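Local coordinates for protein UTP-glucose-1-phosphate uridylyltransferase 2 (Trypanosoma brucei, PDB 3GUE) that probably catalyses the reversible formation of UDP-glucose and diphosphate from UTP and glucose 1-phosphate, at residues Asp109-His117 and Val391-Leu399. Sequence-based numbering, arbitrary orientation.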
# COMPACT_ATOMS: atom_id res chain seq x y z
N ASP A 109 12.74 9.90 3.04
CA ASP A 109 13.33 11.17 2.59
C ASP A 109 12.34 11.96 1.76
O ASP A 109 12.00 13.09 2.12
CB ASP A 109 14.60 10.93 1.76
CG ASP A 109 15.78 10.60 2.60
OD1 ASP A 109 16.10 11.41 3.51
OD2 ASP A 109 16.38 9.53 2.34
N PHE A 110 11.88 11.36 0.66
CA PHE A 110 10.85 11.99 -0.21
C PHE A 110 9.56 12.42 0.50
O PHE A 110 9.09 13.53 0.27
CB PHE A 110 10.59 11.16 -1.47
CG PHE A 110 11.69 11.27 -2.49
CD1 PHE A 110 11.90 12.48 -3.15
CD2 PHE A 110 12.52 10.18 -2.78
CE1 PHE A 110 12.94 12.61 -4.10
CE2 PHE A 110 13.54 10.29 -3.71
CZ PHE A 110 13.76 11.51 -4.39
N THR A 111 9.06 11.60 1.44
CA THR A 111 7.90 11.95 2.29
C THR A 111 8.18 13.15 3.21
O THR A 111 7.36 14.06 3.28
CB THR A 111 7.44 10.72 3.16
OG1 THR A 111 6.95 9.68 2.30
CG2 THR A 111 6.34 11.11 4.15
N ALA A 112 9.33 13.14 3.90
CA ALA A 112 9.74 14.26 4.76
C ALA A 112 9.97 15.57 3.99
O ALA A 112 9.64 16.65 4.49
CB ALA A 112 11.00 13.91 5.56
N LEU A 113 10.53 15.46 2.79
CA LEU A 113 10.82 16.61 1.94
C LEU A 113 9.56 17.18 1.29
O LEU A 113 9.46 18.39 1.12
CB LEU A 113 11.86 16.23 0.85
CG LEU A 113 13.34 15.99 1.25
CD1 LEU A 113 14.10 15.45 0.07
CD2 LEU A 113 14.04 17.21 1.83
N GLN A 114 8.64 16.29 0.89
CA GLN A 114 7.32 16.68 0.36
C GLN A 114 6.55 17.50 1.40
O GLN A 114 5.98 18.53 1.07
CB GLN A 114 6.50 15.44 -0.00
CG GLN A 114 6.88 14.82 -1.35
CD GLN A 114 6.28 13.46 -1.60
OE1 GLN A 114 5.35 13.02 -0.89
NE2 GLN A 114 6.80 12.77 -2.61
N LEU A 115 6.58 17.05 2.65
CA LEU A 115 5.80 17.65 3.74
C LEU A 115 6.34 19.03 4.02
O LEU A 115 5.59 20.00 4.19
CB LEU A 115 5.91 16.78 4.99
CG LEU A 115 5.29 17.29 6.31
CD1 LEU A 115 3.75 17.26 6.23
CD2 LEU A 115 5.80 16.44 7.47
N GLU A 116 7.67 19.10 4.09
CA GLU A 116 8.40 20.33 4.34
C GLU A 116 8.11 21.32 3.21
O GLU A 116 7.88 22.49 3.50
CB GLU A 116 9.90 20.02 4.48
CG GLU A 116 10.79 21.21 4.67
CD GLU A 116 11.93 21.20 3.68
OE1 GLU A 116 12.77 20.25 3.68
OE2 GLU A 116 11.97 22.15 2.86
N HIS A 117 8.08 20.86 1.95
CA HIS A 117 7.74 21.76 0.82
C HIS A 117 6.31 22.29 0.94
O HIS A 117 6.06 23.47 0.70
CB HIS A 117 7.91 21.08 -0.56
CG HIS A 117 7.71 22.01 -1.73
ND1 HIS A 117 8.75 22.71 -2.31
CD2 HIS A 117 6.60 22.36 -2.43
CE1 HIS A 117 8.29 23.45 -3.30
NE2 HIS A 117 6.99 23.25 -3.40
N VAL A 391 11.56 13.30 -10.38
CA VAL A 391 11.27 14.15 -9.23
C VAL A 391 10.71 15.52 -9.68
O VAL A 391 11.28 16.19 -10.52
CB VAL A 391 12.50 14.27 -8.31
CG1 VAL A 391 12.19 15.09 -7.05
CG2 VAL A 391 12.97 12.88 -7.93
N THR A 392 9.58 15.90 -9.10
CA THR A 392 8.95 17.19 -9.37
C THR A 392 9.40 18.27 -8.36
O THR A 392 9.98 17.98 -7.31
CB THR A 392 7.41 17.06 -9.33
OG1 THR A 392 6.99 16.94 -7.97
CG2 THR A 392 6.92 15.84 -10.09
N GLU A 393 9.11 19.53 -8.67
CA GLU A 393 9.53 20.63 -7.81
C GLU A 393 9.00 20.40 -6.39
O GLU A 393 9.73 20.61 -5.40
CB GLU A 393 9.04 21.97 -8.39
CG GLU A 393 9.69 23.21 -7.78
CD GLU A 393 9.02 24.49 -8.25
OE1 GLU A 393 8.66 24.55 -9.45
OE2 GLU A 393 8.83 25.42 -7.43
N ASP A 394 7.77 19.92 -6.29
CA ASP A 394 7.14 19.67 -4.99
C ASP A 394 7.55 18.32 -4.36
O ASP A 394 6.92 17.86 -3.40
CB ASP A 394 5.61 19.85 -5.07
CG ASP A 394 4.92 18.83 -5.97
OD1 ASP A 394 5.57 18.19 -6.82
OD2 ASP A 394 3.69 18.66 -5.83
N GLN A 395 8.63 17.74 -4.90
CA GLN A 395 9.29 16.53 -4.37
C GLN A 395 8.51 15.22 -4.52
O GLN A 395 8.74 14.27 -3.78
CB GLN A 395 9.75 16.75 -2.92
CG GLN A 395 10.69 17.96 -2.73
CD GLN A 395 12.07 17.74 -3.32
OE1 GLN A 395 12.32 16.78 -4.06
NE2 GLN A 395 12.98 18.64 -2.99
N ARG A 396 7.58 15.17 -5.47
CA ARG A 396 6.85 13.94 -5.72
C ARG A 396 7.62 13.15 -6.77
O ARG A 396 8.51 13.69 -7.43
CB ARG A 396 5.41 14.23 -6.18
CG ARG A 396 4.51 14.78 -5.08
CD ARG A 396 3.03 14.83 -5.48
NE ARG A 396 2.84 15.67 -6.66
CZ ARG A 396 2.37 15.22 -7.82
NH1 ARG A 396 2.02 13.95 -7.94
NH2 ARG A 396 2.24 16.06 -8.85
N LEU A 397 7.33 11.87 -6.86
CA LEU A 397 7.83 11.04 -7.96
C LEU A 397 6.68 10.74 -8.90
O LEU A 397 5.61 10.32 -8.47
CB LEU A 397 8.47 9.77 -7.45
CG LEU A 397 9.91 10.02 -7.00
CD1 LEU A 397 9.97 10.70 -5.65
CD2 LEU A 397 10.67 8.75 -6.95
N VAL A 398 6.91 10.98 -10.18
CA VAL A 398 5.83 10.88 -11.19
C VAL A 398 6.37 10.26 -12.49
O VAL A 398 7.52 10.46 -12.86
CB VAL A 398 5.24 12.26 -11.52
CG1 VAL A 398 4.65 12.93 -10.23
CG2 VAL A 398 6.29 13.14 -12.15
N LEU A 399 5.50 9.51 -13.16
CA LEU A 399 5.85 8.86 -14.41
C LEU A 399 6.20 9.96 -15.42
O LEU A 399 5.57 11.02 -15.43
CB LEU A 399 4.65 8.03 -14.91
CG LEU A 399 4.87 7.17 -16.16
CD1 LEU A 399 5.79 6.00 -15.87
CD2 LEU A 399 3.53 6.67 -16.66
O HOH W 1 5.19 18.82 -1.39
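Leu397 sets its CD1 methyl squarely over one face of the Phe110 ring, 3.6 Å from the ring centroid and 11° off the normal, a CH-pi contact with the two side chains roughly perpendicular. Val391 reaches the same ring obliquely, CG2 lying 3.8 Å from CE1 of Phe110. One helical turn on, Gln114 stretches out beyond CG and donates an N-H from NE2 to the backbone O of Gln395 (2.7 Å, N-H...O 162°). The acceptor lies in the Gln114 amide plane, but the donor stands above the carbonyl plane of Gln395. NE2 also makes a weak bond to Leu223 O. Gln395 CB lies against Gln114 CG (3.8 Å), its CG against Leu113 CB. A chi1 of -174°, CG anti to the backbone N, carries the His117 ring out to the turn, where Asp394 CA makes a CH-pi contact over one face, offset toward the rim, with Glu393 O over the same face. A water donates to both Gln114 O and Asp394 O. Asp394 OD2 salt-bridges Arg396 NE, while Arg396 NH1 bonds Gly224 O. The contact thus lays the type I turn of the 389-391/397-399 beta hairpin along helix 107-122, whose Thr111 and Leu115 pack on strand 128-132; strand 100-102 touches Phe110, Val391 and Leu397.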